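Local coordinates for protein Succinylglutamatedesuccinylase/aspartoacylase (Rhodobacter sphaeroides 2.4.1, PDB 3CDX) that probably hydrolyses carbon-nitrogen bonds of linear amides, as a metal-dependent member of the succinylglutamate desuccinylase/aspartoacylase family, and here carries a calcium ion, at residues Ile15-Ala29 with Thr40-Ser52. Sequence-based numbering, arbitrary orientation.
Sequences IDFDRDGRQAGYARA and TVEIPITVVKNGS
Ile45 meets the Phe17 ring at its edge, CG2 lying 4.0 Å from CE1 of Phe17, while Ile15 CG2 sits over the centre of one face of that ring. Ile15 and Phe17, from the loop before the first strand, pack on the Ile45 and Val47 side of an antiparallel beta hairpin, strands 21-30 and 40-50, whose second strand continues the sheet through strand 87-92. On the other side the Tyr26 ring carries Glu42 OE1 over one face and Pro44 CA obliquely, 3.6 Å from CD1 of Tyr26; its hydroxyl is hydrogen-bonded to the backbone N of Val303 of the second subunit, and Glu42 forms a salt bridge with Arg329 of the third. Thr46 CG2 lies over one face of the Arg22 guanidinium, which pairs with Asp304 of the second subunit, so this side helps build the subunit interface. Val47 CG1, between its own backbone N and carbonyl carbon (chi1 63°), is set against Ile15 CG2 and, 3.7 Å away, Gln23 CB. The Gln23 amide pins the type I turn Asp16-Arg19: OE1 accepts from Asp16 N, and NE2 gives a nearly straight bond (175°) to Asp16 O, which Arg19 N reaches from the opposite face of its plane. A leucine in place of Gln23 would probably deprive Asp16 N of its acceptor and Asp16 O of one of its two donors, weakening the tie between turn and strand. Ten backbone bonds join the strands, two at each hydrogen-bonded pair from Gly21-Lys49 to Ala29-Val41. Beside the Gly21-Lys49 pair, Lys49 bends over Asp20 in a long salt bridge, NZ to OD1 3.7 Å, and a water accepts from Lys49 NZ at 3.2 Å.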
loop_
_atom_site.group_PDB
_atom_site.type_symbol
_atom_site.label_atom_id
_atom_site.label_comp_id
_atom_site.label_asym_id
_atom_site.label_seq_id
_atom_site.Cartn_x
_atom_site.Cartn_y
_atom_site.Cartn_z
ATOM N N ILE A 15 -25.459 -27.752 2.778
ATOM C CA ILE A 15 -26.056 -28.309 3.991
ATOM C C ILE A 15 -27.596 -28.327 3.915
ATOM O O ILE A 15 -28.219 -27.353 3.514
ATOM C CB ILE A 15 -25.540 -27.558 5.255
ATOM C CG1 ILE A 15 -24.022 -27.787 5.365
ATOM C CG2 ILE A 15 -26.328 -27.993 6.486
ATOM C CD1 ILE A 15 -23.328 -27.260 6.577
ATOM N N ASP A 16 -28.203 -29.449 4.260
ATOM C CA ASP A 16 -29.657 -29.537 4.319
ATOM C C ASP A 16 -30.043 -29.266 5.745
ATOM O O ASP A 16 -29.978 -30.153 6.598
ATOM C CB ASP A 16 -30.132 -30.946 3.883
ATOM C CG ASP A 16 -31.661 -31.119 3.928
ATOM O OD1 ASP A 16 -32.406 -30.243 4.424
ATOM O OD2 ASP A 16 -32.130 -32.168 3.447
ATOM N N PHE A 17 -30.453 -28.029 5.998
ATOM C CA PHE A 17 -30.769 -27.552 7.347
ATOM C C PHE A 17 -32.022 -28.194 7.985
ATOM O O PHE A 17 -32.236 -28.064 9.190
ATOM C CB PHE A 17 -30.853 -26.023 7.353
ATOM C CG PHE A 17 -29.514 -25.331 7.122
ATOM C CD1 PHE A 17 -28.665 -25.027 8.200
ATOM C CD2 PHE A 17 -29.115 -24.978 5.838
ATOM C CE1 PHE A 17 -27.422 -24.373 7.993
ATOM C CE2 PHE A 17 -27.904 -24.326 5.617
ATOM C CZ PHE A 17 -27.045 -24.027 6.701
ATOM N N ASP A 18 -32.816 -28.907 7.181
ATOM C CA ASP A 18 -34.005 -29.631 7.654
ATOM C C ASP A 18 -33.716 -31.102 7.985
ATOM O O ASP A 18 -34.593 -31.812 8.470
ATOM C CB ASP A 18 -35.117 -29.569 6.606
ATOM C CG ASP A 18 -35.625 -28.156 6.368
ATOM O OD1 ASP A 18 -35.787 -27.402 7.355
ATOM O OD2 ASP A 18 -35.886 -27.804 5.180
ATOM N N ARG A 19 -32.491 -31.557 7.722
ATOM C CA ARG A 19 -32.132 -32.945 7.927
ATOM C C ARG A 19 -31.652 -33.194 9.351
ATOM O O ARG A 19 -30.783 -32.477 9.852
ATOM C CB ARG A 19 -31.050 -33.336 6.938
ATOM C CG ARG A 19 -30.663 -34.804 6.960
ATOM C CD ARG A 19 -29.952 -35.148 5.662
ATOM N NE ARG A 19 -28.503 -35.221 5.803
ATOM C CZ ARG A 19 -27.635 -34.999 4.815
ATOM N NH1 ARG A 19 -26.327 -35.111 5.056
ATOM N NH2 ARG A 19 -28.066 -34.654 3.590
ATOM N N ASP A 20 -32.215 -34.212 10.005
ATOM C CA ASP A 20 -31.783 -34.582 11.353
ATOM C C ASP A 20 -30.362 -35.142 11.367
ATOM O O ASP A 20 -29.937 -35.799 10.430
ATOM C CB ASP A 20 -32.713 -35.626 11.970
ATOM C CG ASP A 20 -33.976 -35.032 12.565
ATOM O OD1 ASP A 20 -34.137 -33.787 12.620
ATOM O OD2 ASP A 20 -34.823 -35.841 12.984
ATOM N N GLY A 21 -29.654 -34.882 12.461
ATOM C CA GLY A 21 -28.292 -35.308 12.630
ATOM C C GLY A 21 -27.344 -34.116 12.691
ATOM O O GLY A 21 -27.736 -32.976 13.020
ATOM N N ARG A 22 -26.089 -34.388 12.376
ATOM C CA ARG A 22 -25.055 -33.374 12.401
ATOM C C ARG A 22 -24.464 -33.252 11.025
ATOM O O ARG A 22 -24.137 -34.256 10.414
ATOM C CB ARG A 22 -23.981 -33.739 13.422
ATOM C CG ARG A 22 -22.793 -32.788 13.469
ATOM C CD ARG A 22 -21.779 -33.224 14.529
ATOM N NE ARG A 22 -20.743 -32.209 14.735
ATOM C CZ ARG A 22 -19.633 -32.143 14.004
ATOM N NH1 ARG A 22 -19.413 -33.022 13.021
ATOM N NH2 ARG A 22 -18.739 -31.205 14.256
ATOM N N GLN A 23 -24.362 -31.999 10.544
ATOM C CA GLN A 23 -23.631 -31.626 9.313
ATOM C C GLN A 23 -22.620 -30.546 9.656
ATOM O O GLN A 23 -22.987 -29.514 10.204
ATOM C CB GLN A 23 -24.590 -31.095 8.245
ATOM C CG GLN A 23 -25.429 -32.200 7.559
ATOM C CD GLN A 23 -26.666 -31.633 6.924
ATOM O OE1 GLN A 23 -26.704 -31.417 5.697
ATOM N NE2 GLN A 23 -27.692 -31.337 7.761
ATOM N N ALA A 24 -21.349 -30.812 9.363
ATOM C CA ALA A 24 -20.254 -29.870 9.576
ATOM C C ALA A 24 -19.623 -29.658 8.221
ATOM O O ALA A 24 -19.076 -30.596 7.656
ATOM C CB ALA A 24 -19.227 -30.452 10.541
ATOM N N GLY A 25 -19.692 -28.431 7.705
ATOM C CA GLY A 25 -19.137 -28.119 6.388
ATOM C C GLY A 25 -18.817 -26.648 6.221
ATOM O O GLY A 25 -18.497 -25.961 7.184
ATOM N N TYR A 26 -18.894 -26.162 4.990
ATOM C CA TYR A 26 -18.496 -24.783 4.683
ATOM C C TYR A 26 -19.481 -24.219 3.721
ATOM O O TYR A 26 -19.938 -24.926 2.819
ATOM C CB TYR A 26 -17.130 -24.769 4.000
ATOM C CG TYR A 26 -16.089 -25.429 4.845
ATOM C CD1 TYR A 26 -15.497 -24.737 5.896
ATOM C CD2 TYR A 26 -15.703 -26.759 4.617
ATOM C CE1 TYR A 26 -14.561 -25.327 6.686
ATOM C CE2 TYR A 26 -14.760 -27.368 5.449
ATOM C CZ TYR A 26 -14.198 -26.616 6.473
ATOM O OH TYR A 26 -13.266 -27.138 7.302
ATOM N N ALA A 27 -19.818 -22.948 3.881
ATOM C CA ALA A 27 -20.399 -22.227 2.750
ATOM C C ALA A 27 -19.250 -21.699 1.910
ATOM O O ALA A 27 -18.292 -21.187 2.445
ATOM C CB ALA A 27 -21.317 -21.095 3.211
ATOM N N ARG A 28 -19.359 -21.796 0.595
ATOM C CA ARG A 28 -18.276 -21.405 -0.299
ATOM C C ARG A 28 -18.567 -20.036 -0.878
ATOM O O ARG A 28 -19.464 -19.885 -1.737
ATOM C CB ARG A 28 -18.121 -22.443 -1.422
ATOM C CG ARG A 28 -17.855 -23.837 -0.906
ATOM C CD ARG A 28 -17.811 -24.915 -2.009
ATOM N NE ARG A 28 -19.071 -25.139 -2.757
ATOM C CZ ARG A 28 -20.109 -25.863 -2.323
ATOM N NH1 ARG A 28 -20.094 -26.421 -1.121
ATOM N NH2 ARG A 28 -21.186 -26.009 -3.088
ATOM N N ALA A 29 -17.848 -19.034 -0.391
ATOM C CA ALA A 29 -18.079 -17.668 -0.822
ATOM C C ALA A 29 -17.111 -17.329 -1.936
ATOM O O ALA A 29 -15.869 -17.420 -1.725
ATOM C CB ALA A 29 -17.899 -16.696 0.334
ATOM N N THR A 40 -12.377 -19.096 -3.879
ATOM C CA THR A 40 -13.468 -19.181 -2.907
ATOM C C THR A 40 -12.909 -19.056 -1.483
ATOM O O THR A 40 -11.761 -19.451 -1.214
ATOM C CB THR A 40 -14.283 -20.532 -2.991
ATOM O OG1 THR A 40 -13.483 -21.625 -2.537
ATOM C CG2 THR A 40 -14.779 -20.867 -4.394
ATOM N N VAL A 41 -13.698 -18.507 -0.565
ATOM C CA VAL A 41 -13.352 -18.608 0.838
ATOM C C VAL A 41 -14.381 -19.537 1.516
ATOM O O VAL A 41 -15.594 -19.370 1.351
ATOM C CB VAL A 41 -13.237 -17.195 1.489
ATOM C CG1 VAL A 41 -14.458 -16.470 1.286
ATOM C CG2 VAL A 41 -12.970 -17.277 2.978
ATOM N N GLU A 42 -13.889 -20.518 2.260
ATOM C CA GLU A 42 -14.742 -21.456 2.984
ATOM C C GLU A 42 -15.093 -20.926 4.374
ATOM O O GLU A 42 -14.206 -20.652 5.213
ATOM C CB GLU A 42 -14.055 -22.822 3.093
ATOM C CG GLU A 42 -14.004 -23.548 1.736
ATOM C CD GLU A 42 -13.050 -24.750 1.677
ATOM O OE1 GLU A 42 -12.356 -25.073 2.658
ATOM O OE2 GLU A 42 -12.985 -25.369 0.599
ATOM N N ILE A 43 -16.395 -20.816 4.615
ATOM C CA ILE A 43 -16.902 -20.287 5.865
ATOM C C ILE A 43 -17.484 -21.482 6.638
ATOM O O ILE A 43 -18.500 -22.042 6.237
ATOM C CB ILE A 43 -18.014 -19.221 5.642
ATOM C CG1 ILE A 43 -17.662 -18.184 4.571
ATOM C CG2 ILE A 43 -18.469 -18.581 7.008
ATOM C CD1 ILE A 43 -16.739 -17.048 4.942
ATOM N N PRO A 44 -16.840 -21.875 7.743
ATOM C CA PRO A 44 -17.360 -23.022 8.524
ATOM C C PRO A 44 -18.799 -22.870 9.080
ATOM O O PRO A 44 -19.135 -21.849 9.685
ATOM C CB PRO A 44 -16.329 -23.195 9.657
ATOM C CG PRO A 44 -15.498 -21.949 9.663
ATOM C CD PRO A 44 -15.577 -21.333 8.303
ATOM N N ILE A 45 -19.615 -23.904 8.852
ATOM C CA ILE A 45 -21.000 -24.006 9.373
ATOM C C ILE A 45 -21.249 -25.447 9.839
ATOM O O ILE A 45 -21.015 -26.401 9.074
ATOM C CB ILE A 45 -22.099 -23.748 8.289
ATOM C CG1 ILE A 45 -21.990 -22.375 7.653
ATOM C CG2 ILE A 45 -23.531 -23.944 8.885
ATOM C CD1 ILE A 45 -22.916 -22.211 6.421
ATOM N N THR A 46 -21.676 -25.586 11.102
ATOM C CA THR A 46 -22.057 -26.858 11.701
ATOM C C THR A 46 -23.514 -26.719 12.147
ATOM O O THR A 46 -23.910 -25.702 12.750
ATOM C CB THR A 46 -21.166 -27.248 12.924
ATOM O OG1 THR A 46 -19.786 -27.264 12.538
ATOM C CG2 THR A 46 -21.512 -28.663 13.439
ATOM N N VAL A 47 -24.318 -27.728 11.811
ATOM C CA VAL A 47 -25.734 -27.768 12.209
ATOM C C VAL A 47 -25.990 -29.110 12.849
ATOM O O VAL A 47 -25.583 -30.161 12.306
ATOM C CB VAL A 47 -26.733 -27.498 11.040
ATOM C CG1 VAL A 47 -26.636 -28.578 9.963
ATOM C CG2 VAL A 47 -28.186 -27.410 11.556
ATOM N N VAL A 48 -26.611 -29.053 14.028
ATOM C CA VAL A 48 -27.116 -30.240 14.718
ATOM C C VAL A 48 -28.641 -30.090 14.810
ATOM O O VAL A 48 -29.155 -29.092 15.334
ATOM C CB VAL A 48 -26.479 -30.415 16.141
ATOM C CG1 VAL A 48 -27.071 -31.604 16.865
ATOM C CG2 VAL A 48 -24.967 -30.567 16.057
ATOM N N LYS A 49 -29.354 -31.086 14.290
ATOM C CA LYS A 49 -30.806 -31.116 14.368
ATOM C C LYS A 49 -31.268 -32.463 14.942
ATOM O O LYS A 49 -30.852 -33.521 14.494
ATOM C CB LYS A 49 -31.419 -30.841 12.994
ATOM C CG LYS A 49 -32.952 -30.675 12.979
ATOM C CD LYS A 49 -33.469 -30.435 11.567
ATOM C CE LYS A 49 -34.836 -31.083 11.321
ATOM N NZ LYS A 49 -35.873 -30.522 12.189
ATOM N N ASN A 50 -32.129 -32.399 15.947
ATOM C CA ASN A 50 -32.735 -33.594 16.531
ATOM C C ASN A 50 -34.047 -33.228 17.187
ATOM O O ASN A 50 -34.173 -32.176 17.847
ATOM C CB ASN A 50 -31.807 -34.218 17.581
ATOM C CG ASN A 50 -32.314 -35.569 18.116
ATOM O OD1 ASN A 50 -32.509 -36.516 17.364
ATOM N ND2 ASN A 50 -32.489 -35.657 19.433
ATOM N N GLY A 51 -35.028 -34.107 17.000
ATOM C CA GLY A 51 -36.257 -34.070 17.776
ATOM C C GLY A 51 -37.018 -32.813 17.492
ATOM O O GLY A 51 -37.174 -32.423 16.330
ATOM N N SER A 52 -37.425 -32.144 18.562
ATOM C CA SER A 52 -38.359 -31.054 18.459
ATOM C C SER A 52 -37.969 -29.870 19.346
ATOM O O SER A 52 -37.757 -30.021 20.558
ATOM C CB SER A 52 -39.756 -31.564 18.848
ATOM O OG SER A 52 -40.761 -30.876 18.134
HETATM O O HOH W 1 -36.186 -33.078 14.089
HETATM O O HOH W 2 -35.767 -36.708 15.353
#